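Local coordinates for protein 2-keto acid:ferredoxin oxidoreductase subunit alpha (Pyrococcus furiosus, PDB 1YD7) that is probably the alpha subunit of an enzyme that oxidatively decarboxylates 2-oxoglutarate to succinyl-CoA, passing the electrons to ferredoxin, at residues V154-T159 with I182-A187; P115-D120 with R169-S174; E71-S76 with S100-N105. All coordinates share one frame; numbering follows the deposited sequence.

Contact 1: residues V154-T159 with I182-A187; sequences VLSPST and ILLTDA
L155 sits at the end of a short parallel strand and is gripped from two directions by strand 180-185. Its N donates to the carbonyl O of I182 at 2.9 Å, and its own O accepts from L184 N at 2.8 Å. Both bonds are nearly straight, at 167° and 170°. One residue thus uses its N-H and its C=O on the same neighbouring strand, as in a parallel sheet. CA-H...O contacts, such as V154 CA to I182 O, fill in between them.

The valine, beta-branched and at home in a strand, can be followed outward. V154 CB lies 4.2 Å from I182 O. V154 CG1 stands anti to the backbone N (chi1 -177°), which carries it forward along the strand, near I182 O at 3.9 Å and L184 CB at 4.0 Å, while V154 CG2 turns back to meet I182 CB, also at 4.0 Å. V154 thus straddles two partners on one face of the sheet. On the opposite face L155 CB packs against L183 CD1, and F166 of helix 160-177 covers both leucines.

Beyond the strand end the pairing lapses. P157, which has no N-H to donate, lays CD 3.2 Å from L184 O and also touches L183 CD1. The hydroxyl O of S156 lies 3.5 Å from L184 CB, a polar atom against an aliphatic chain on the more exposed side. T159 and D186 then cap the helices that follow.

This is the closing pair of a beta-alpha-beta unit: backbone bonds set the register, and aliphatic side chains pack on both faces, the V154 and L184 side staying partly exposed and the face under helix 160-177 carrying L155 and L183 against F166.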
loop_
_atom_site.group_PDB
_atom_site.type_symbol
_atom_site.label_atom_id
_atom_site.label_comp_id
_atom_site.label_asym_id
_atom_site.label_seq_id
_atom_site.Cartn_x
_atom_site.Cartn_y
_atom_site.Cartn_z
ATOM N N VAL A 154 -9.618 2.699 -8.669
ATOM C CA VAL A 154 -9.741 3.044 -7.254
ATOM C C VAL A 154 -10.454 1.930 -6.510
ATOM O O VAL A 154 -11.509 1.503 -6.936
ATOM C CB VAL A 154 -10.531 4.343 -7.062
ATOM C CG1 VAL A 154 -10.583 4.735 -5.559
ATOM C CG2 VAL A 154 -9.912 5.463 -7.865
ATOM N N LEU A 155 -9.867 1.450 -5.416
ATOM C CA LEU A 155 -10.507 0.488 -4.521
ATOM C C LEU A 155 -10.695 1.169 -3.161
ATOM O O LEU A 155 -9.777 1.835 -2.640
ATOM C CB LEU A 155 -9.653 -0.765 -4.336
ATOM C CG LEU A 155 -9.366 -1.671 -5.545
ATOM C CD1 LEU A 155 -8.223 -1.128 -6.332
ATOM C CD2 LEU A 155 -9.038 -3.094 -5.112
ATOM N N SER A 156 -11.881 0.974 -2.584
ATOM C CA SER A 156 -12.306 1.624 -1.331
ATOM C C SER A 156 -12.788 0.582 -0.324
ATOM O O SER A 156 -13.970 0.250 -0.339
ATOM C CB SER A 156 -13.462 2.572 -1.610
ATOM O OG SER A 156 -12.994 3.816 -2.068
ATOM N N PRO A 157 -11.876 0.056 0.530
ATOM C CA PRO A 157 -12.280 -0.953 1.510
ATOM C C PRO A 157 -13.125 -0.341 2.648
ATOM O O PRO A 157 -12.928 0.814 3.025
ATOM C CB PRO A 157 -10.953 -1.486 2.033
ATOM C CG PRO A 157 -9.994 -0.358 1.872
ATOM C CD PRO A 157 -10.439 0.389 0.646
ATOM N N SER A 158 -14.080 -1.120 3.145
ATOM C CA SER A 158 -14.975 -0.682 4.241
ATOM C C SER A 158 -14.816 -1.543 5.489
ATOM O O SER A 158 -15.283 -1.172 6.548
ATOM C CB SER A 158 -16.432 -0.713 3.764
ATOM O OG SER A 158 -16.796 -2.047 3.462
ATOM N N THR A 159 -14.143 -2.684 5.346
ATOM C CA THR A 159 -13.784 -3.547 6.441
ATOM C C THR A 159 -12.288 -3.892 6.406
ATOM O O THR A 159 -11.590 -3.647 5.390
ATOM C CB THR A 159 -14.558 -4.861 6.372
ATOM O OG1 THR A 159 -14.061 -5.665 5.295
ATOM C CG2 THR A 159 -16.053 -4.598 6.151
ATOM N N ILE A 182 -5.264 3.420 -6.832
ATOM C CA ILE A 182 -5.542 4.161 -5.617
ATOM C C ILE A 182 -6.277 3.266 -4.631
ATOM O O ILE A 182 -7.322 2.731 -4.959
ATOM C CB ILE A 182 -6.415 5.407 -5.914
ATOM C CG1 ILE A 182 -5.836 6.187 -7.086
ATOM C CG2 ILE A 182 -6.567 6.327 -4.658
ATOM C CD1 ILE A 182 -4.463 6.669 -6.876
ATOM N N LEU A 183 -5.710 3.084 -3.438
ATOM C CA LEU A 183 -6.443 2.452 -2.322
ATOM C C LEU A 183 -6.941 3.609 -1.456
ATOM O O LEU A 183 -6.152 4.323 -0.867
ATOM C CB LEU A 183 -5.594 1.463 -1.523
ATOM C CG LEU A 183 -6.398 0.578 -0.553
ATOM C CD1 LEU A 183 -6.982 -0.656 -1.219
ATOM C CD2 LEU A 183 -5.520 0.160 0.608
ATOM N N LEU A 184 -8.250 3.829 -1.485
ATOM C CA LEU A 184 -8.874 4.964 -0.835
ATOM C C LEU A 184 -9.455 4.461 0.485
ATOM O O LEU A 184 -10.359 3.630 0.483
ATOM C CB LEU A 184 -9.960 5.547 -1.734
ATOM C CG LEU A 184 -10.807 6.692 -1.167
ATOM C CD1 LEU A 184 -9.947 7.866 -0.732
ATOM C CD2 LEU A 184 -11.834 7.140 -2.194
ATOM N N THR A 185 -8.901 4.927 1.599
ATOM C CA THR A 185 -9.307 4.440 2.911
ATOM C C THR A 185 -9.635 5.623 3.842
ATOM O O THR A 185 -9.682 6.778 3.400
ATOM C CB THR A 185 -8.227 3.486 3.521
ATOM O OG1 THR A 185 -8.711 2.926 4.754
ATOM C CG2 THR A 185 -6.926 4.207 3.787
ATOM N N ASP A 186 -9.910 5.327 5.110
ATOM C CA ASP A 186 -10.097 6.371 6.126
ATOM C C ASP A 186 -9.603 5.891 7.485
ATOM O O ASP A 186 -9.293 4.722 7.653
ATOM C CB ASP A 186 -11.568 6.830 6.184
ATOM C CG ASP A 186 -12.535 5.688 6.407
ATOM O OD1 ASP A 186 -12.249 4.800 7.248
ATOM O OD2 ASP A 186 -13.597 5.671 5.750
ATOM N N ALA A 187 -9.537 6.804 8.447
ATOM C CA ALA A 187 -9.108 6.480 9.810
ATOM C C ALA A 187 -10.003 5.469 10.537
ATOM O O ALA A 187 -9.521 4.756 11.428
ATOM C CB ALA A 187 -8.974 7.756 10.651
#

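Contact 2: residues P115-D120 with R169-S174; sequences PVVIVD and RAFNLS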
loop_
_atom_site.group_PDB
_atom_site.type_symbol
_atom_site.label_atom_id
_atom_site.label_comp_id
_atom_site.label_asym_id
_atom_site.label_seq_id
_atom_site.Cartn_x
_atom_site.Cartn_y
_atom_site.Cartn_z
ATOM N N PRO A 115 3.500 1.336 -12.888
ATOM C CA PRO A 115 2.859 0.623 -11.783
ATOM C C PRO A 115 3.243 1.172 -10.399
ATOM O O PRO A 115 4.428 1.172 -10.026
ATOM C CB PRO A 115 3.346 -0.834 -11.936
ATOM C CG PRO A 115 4.151 -0.894 -13.198
ATOM C CD PRO A 115 4.478 0.489 -13.606
ATOM N N VAL A 116 2.237 1.639 -9.663
ATOM C CA VAL A 116 2.398 2.121 -8.287
ATOM C C VAL A 116 1.062 2.057 -7.535
ATOM O O VAL A 116 0.027 2.232 -8.143
ATOM C CB VAL A 116 2.989 3.538 -8.255
ATOM C CG1 VAL A 116 2.104 4.558 -8.997
ATOM C CG2 VAL A 116 3.261 4.003 -6.801
ATOM N N VAL A 117 1.103 1.772 -6.230
ATOM C CA VAL A 117 -0.087 1.837 -5.325
ATOM C C VAL A 117 -0.020 3.071 -4.447
ATOM O O VAL A 117 0.975 3.301 -3.772
ATOM C CB VAL A 117 -0.174 0.565 -4.475
ATOM C CG1 VAL A 117 -1.320 0.604 -3.466
ATOM C CG2 VAL A 117 -0.328 -0.609 -5.393
ATOM N N ILE A 118 -1.055 3.899 -4.497
ATOM C CA ILE A 118 -1.149 5.077 -3.640
ATOM C C ILE A 118 -2.304 4.899 -2.654
ATOM O O ILE A 118 -3.472 4.815 -3.059
ATOM C CB ILE A 118 -1.398 6.384 -4.424
ATOM C CG1 ILE A 118 -0.227 6.720 -5.366
ATOM C CG2 ILE A 118 -1.653 7.531 -3.446
ATOM C CD1 ILE A 118 -0.423 6.251 -6.798
ATOM N N VAL A 119 -1.965 4.852 -1.362
ATOM C CA VAL A 119 -2.962 4.831 -0.289
ATOM C C VAL A 119 -3.315 6.257 0.025
ATOM O O VAL A 119 -2.458 7.047 0.377
ATOM C CB VAL A 119 -2.462 4.116 0.979
ATOM C CG1 VAL A 119 -3.590 4.031 2.060
ATOM C CG2 VAL A 119 -1.995 2.739 0.638
ATOM N N ASP A 120 -4.573 6.597 -0.189
ATOM C CA ASP A 120 -5.108 7.894 0.175
ATOM C C ASP A 120 -5.981 7.694 1.428
ATOM O O ASP A 120 -6.987 6.996 1.369
ATOM C CB ASP A 120 -5.942 8.425 -0.989
ATOM C CG ASP A 120 -6.564 9.794 -0.719
ATOM O OD1 ASP A 120 -6.104 10.558 0.162
ATOM O OD2 ASP A 120 -7.536 10.105 -1.433
ATOM N N ARG A 169 -5.269 -6.859 -4.331
ATOM C CA ARG A 169 -5.850 -6.611 -5.621
ATOM C C ARG A 169 -5.262 -5.349 -6.249
ATOM O O ARG A 169 -5.063 -5.320 -7.460
ATOM C CB ARG A 169 -7.379 -6.572 -5.538
ATOM C CG ARG A 169 -8.086 -6.284 -6.864
ATOM C CD ARG A 169 -9.443 -7.012 -7.000
ATOM N NE ARG A 169 -10.346 -6.820 -5.859
ATOM C CZ ARG A 169 -10.750 -7.782 -5.014
ATOM N NH1 ARG A 169 -11.576 -7.460 -4.032
ATOM N NH2 ARG A 169 -10.341 -9.054 -5.111
ATOM N N ALA A 170 -4.959 -4.320 -5.445
ATOM C CA ALA A 170 -4.425 -3.079 -5.980
ATOM C C ALA A 170 -3.026 -3.274 -6.583
ATOM O O ALA A 170 -2.733 -2.687 -7.600
ATOM C CB ALA A 170 -4.385 -2.002 -4.933
ATOM N N PHE A 171 -2.174 -4.069 -5.936
ATOM C CA PHE A 171 -0.867 -4.381 -6.492
ATOM C C PHE A 171 -1.053 -5.194 -7.778
ATOM O O PHE A 171 -0.442 -4.863 -8.804
ATOM C CB PHE A 171 0.044 -5.105 -5.488
ATOM C CG PHE A 171 0.682 -4.187 -4.502
ATOM C CD1 PHE A 171 0.154 -4.033 -3.218
ATOM C CD2 PHE A 171 1.782 -3.446 -4.860
ATOM C CE1 PHE A 171 0.698 -3.142 -2.327
ATOM C CE2 PHE A 171 2.360 -2.570 -3.962
ATOM C CZ PHE A 171 1.814 -2.416 -2.677
ATOM N N ASN A 172 -1.916 -6.211 -7.740
ATOM C CA ASN A 172 -2.178 -7.018 -8.936
ATOM C C ASN A 172 -2.674 -6.197 -10.099
ATOM O O ASN A 172 -2.210 -6.415 -11.200
ATOM C CB ASN A 172 -3.122 -8.187 -8.684
ATOM C CG ASN A 172 -2.474 -9.250 -7.905
ATOM O OD1 ASN A 172 -1.263 -9.231 -7.781
ATOM N ND2 ASN A 172 -3.261 -10.188 -7.343
ATOM N N LEU A 173 -3.543 -5.216 -9.853
ATOM C CA LEU A 173 -4.048 -4.353 -10.942
ATOM C C LEU A 173 -2.981 -3.406 -11.477
ATOM O O LEU A 173 -2.992 -3.113 -12.664
ATOM C CB LEU A 173 -5.291 -3.518 -10.521
ATOM C CG LEU A 173 -6.552 -4.340 -10.155
ATOM C CD1 LEU A 173 -7.591 -3.471 -9.411
ATOM C CD2 LEU A 173 -7.183 -5.030 -11.379
ATOM N N SER A 174 -2.134 -2.849 -10.604
ATOM C CA SER A 174 -1.141 -1.870 -11.065
ATOM C C SER A 174 -0.098 -2.612 -11.927
ATOM O O SER A 174 0.318 -2.111 -12.928
ATOM C CB SER A 174 -0.470 -1.082 -9.923
ATOM O OG SER A 174 0.355 -1.905 -9.141
#
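V117 drives a methyl straight onto the ring of F171, and this is the tight heart of a strand-on-helix contact in the alpha/beta fold. Anti to the carbonyl carbon, V117 CG2 stands 3.6 Å from the centroid of the F171 ring and only 13° off its normal, a CH-pi contact over the face. Toward the start of the strand the fit is also close: P115 CB lies 3.4 Å from S174 O, while S174 CB faces V116 O at 3.8 Å; serine is small enough to fit against the strand's backbone.

The looser part is the approach of the other valine methyl, V117 CG1, to A170 CB at 4.3 Å, where a small residue lets helix 160-177 come close; the segment axes approach to 7.8 Å and run at 142°. The solvent side is the far face of the helix: R169 is exposed, N172 bonds E205 and I207, and L173 turns to strand 153-155.

Were F171 an alanine, V117 CG2 would probably lose its aromatic cover and a gap would be left between helix and sheet.

Valine and phenylalanine meet here without any bond between the segments, so between these two segments apolar packing and the burial of the V117 methyl probably do most of the work.

Contact 3: residues E71-S76 with S100-N105; sequences EDEIAS and SLMQEN
E73 and M102, a selenomethionine, bring together the first turn of helix 73-85 and the helix 98-102 region, in an alpha/beta fold of the thiamine-diphosphate-binding family, built on a parallel sheet.

Apolar contacts come first. The long, flexible M102 chain is extended beyond CG, with chi3 at 166°, which carries M102 CE to E73 CB at 3.9 Å and S76 CB at 4.2 Å. Inward, the same side chain touches T92 and T94 of the sheet. I74 CG1 lies more loosely against L101 CB, at 4.5 Å.

Mixed contacts follow. The M102 CE methyl also comes to 3.2 Å from the backbone E73 O, and I74 CG1 lies 3.6 Å from L101 O. E73 bends at chi2 (90°), which turns its carboxylate over L101, E73 OE1 meeting L101 CD1 at 3.4 Å. A glutamate suits this edge because its CB packs on M102 while its carboxylate stays toward the partly exposed side. N105 OD1 lies near I74 O and I74 CG2, with no bond to either.

The hydrogen bonds stay within each segment. In 71-76, D72 is the N-cap, although its side-chain bond to I74 N is weak. D72 O is held by two donors of a single residue: S76 N and S76 OG, each at 3.2 Å, approach it from opposite faces of the carbonyl plane.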
loop_
_atom_site.group_PDB
_atom_site.type_symbol
_atom_site.label_atom_id
_atom_site.label_comp_id
_atom_site.label_asym_id
_atom_site.label_seq_id
_atom_site.Cartn_x
_atom_site.Cartn_y
_atom_site.Cartn_z
ATOM N N GLU A 71 8.626 14.414 3.966
ATOM C CA GLU A 71 7.474 15.211 4.373
ATOM C C GLU A 71 6.623 15.580 3.183
ATOM O O GLU A 71 5.413 15.369 3.201
ATOM C CB GLU A 71 7.898 16.495 5.077
ATOM C CG GLU A 71 8.615 16.268 6.396
ATOM C CD GLU A 71 8.172 17.230 7.496
ATOM O OE1 GLU A 71 6.947 17.479 7.638
ATOM O OE2 GLU A 71 9.054 17.720 8.229
ATOM N N ASP A 72 7.256 16.130 2.153
ATOM C CA ASP A 72 6.537 16.620 0.987
ATOM C C ASP A 72 5.845 15.454 0.288
ATOM O O ASP A 72 6.452 14.405 0.056
ATOM C CB ASP A 72 7.495 17.337 0.032
ATOM C CG ASP A 72 6.777 18.237 -0.961
ATOM O OD1 ASP A 72 5.525 18.314 -0.946
ATOM O OD2 ASP A 72 7.477 18.887 -1.767
ATOM N N GLU A 73 4.567 15.639 -0.025
ATOM C CA GLU A 73 3.771 14.613 -0.700
ATOM C C GLU A 73 4.248 14.422 -2.146
ATOM O O GLU A 73 4.335 13.305 -2.637
ATOM C CB GLU A 73 2.280 14.984 -0.668
ATOM C CG GLU A 73 1.653 14.975 0.733
ATOM C CD GLU A 73 1.715 16.329 1.491
ATOM O OE1 GLU A 73 2.308 17.320 0.990
ATOM O OE2 GLU A 73 1.152 16.391 2.616
ATOM N N ILE A 74 4.561 15.529 -2.810
ATOM C CA ILE A 74 5.116 15.499 -4.169
ATOM C C ILE A 74 6.395 14.635 -4.268
ATOM O O ILE A 74 6.557 13.827 -5.199
ATOM C CB ILE A 74 5.341 16.950 -4.689
ATOM C CG1 ILE A 74 3.978 17.569 -5.023
ATOM C CG2 ILE A 74 6.238 16.962 -5.921
ATOM C CD1 ILE A 74 4.031 18.913 -5.737
ATOM N N ALA A 75 7.252 14.773 -3.265
ATOM C CA ALA A 75 8.491 14.019 -3.168
ATOM C C ALA A 75 8.276 12.525 -2.939
ATOM O O ALA A 75 8.964 11.691 -3.521
ATOM C CB ALA A 75 9.347 14.603 -2.058
ATOM N N SER A 76 7.319 12.181 -2.082
ATOM C CA SER A 76 7.054 10.782 -1.766
ATOM C C SER A 76 6.537 10.028 -2.985
ATOM O O SER A 76 6.956 8.913 -3.231
ATOM C CB SER A 76 6.057 10.676 -0.606
ATOM O OG SER A 76 6.641 11.228 0.563
ATOM N N SER A 100 -4.423 15.405 -3.512
ATOM C CA SER A 100 -4.585 16.373 -4.585
ATOM C C SER A 100 -3.252 17.004 -5.029
ATOM O O SER A 100 -3.106 17.353 -6.202
ATOM C CB SER A 100 -5.573 17.461 -4.170
ATOM O OG SER A 100 -5.088 18.161 -3.044
ATOM N N LEU A 101 -2.291 17.151 -4.111
ATOM C CA LEU A 101 -0.949 17.654 -4.471
ATOM C C LEU A 101 -0.206 16.656 -5.358
ATOM O O LEU A 101 0.624 17.049 -6.175
ATOM C CB LEU A 101 -0.084 17.939 -3.233
ATOM C CG LEU A 101 -0.537 18.949 -2.172
ATOM C CD1 LEU A 101 0.631 19.247 -1.222
ATOM C CD2 LEU A 101 -1.068 20.230 -2.786
HETATM N N MSE A 102 -0.506 15.371 -5.184
HETATM C CA MSE A 102 0.059 14.317 -6.019
HETATM C C MSE A 102 -0.629 14.174 -7.390
HETATM O O MSE A 102 -0.116 13.468 -8.261
HETATM C CB MSE A 102 -0.030 12.967 -5.290
HETATM C CG MSE A 102 0.717 12.908 -3.961
HETATM SE SE MSE A 102 0.626 11.114 -3.157
HETATM C CE MSE A 102 2.050 11.255 -1.753
ATOM N N GLN A 103 -1.775 14.830 -7.573
ATOM C CA GLN A 103 -2.647 14.582 -8.722
ATOM C C GLN A 103 -1.917 14.548 -10.066
ATOM O O GLN A 103 -2.160 13.650 -10.871
ATOM C CB GLN A 103 -3.768 15.620 -8.778
ATOM N N GLU A 104 -1.021 15.510 -10.298
ATOM C CA GLU A 104 -0.338 15.641 -11.593
ATOM C C GLU A 104 0.753 14.604 -11.814
ATOM O O GLU A 104 0.903 14.114 -12.918
ATOM C CB GLU A 104 0.257 17.039 -11.741
ATOM C CG GLU A 104 0.748 17.365 -13.144
ATOM C CD GLU A 104 1.478 18.693 -13.195
ATOM O OE1 GLU A 104 0.979 19.666 -12.583
ATOM O OE2 GLU A 104 2.554 18.763 -13.835
ATOM N N ASN A 105 1.536 14.299 -10.781
ATOM C CA ASN A 105 2.504 13.176 -10.831
ATOM C C ASN A 105 1.858 11.792 -11.059
ATOM O O ASN A 105 2.440 10.923 -11.714
ATOM C CB ASN A 105 3.351 13.123 -9.536
ATOM C CG ASN A 105 4.539 14.087 -9.547
ATOM O OD1 ASN A 105 5.253 14.210 -8.554
ATOM N ND2 ASN A 105 4.757 14.761 -10.669
#

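Overall arrangement
Contact 2 is the buried one, every touching residue enclosed, whereas contacts 1 and 3 are partly buried. Contacts 1 and 2 share the central sheet and meet directly: strand 116-121 pairs with strand 180-185, with D120 N and O bonded to L183 O and T185 N. Helix 160-177, which connects the two strands of contact 1, is also the helix of contact 2. Contact 3 stands apart from contact 1, about 8 Å between nearest atoms, but touches contact 2 where M102 SE meets I118 CG2. Chemistry follows place: backbone bonding between strands, aromatic and aliphatic packing of helix on sheet, and mixed polar-apolar packing where helices meet near the surface.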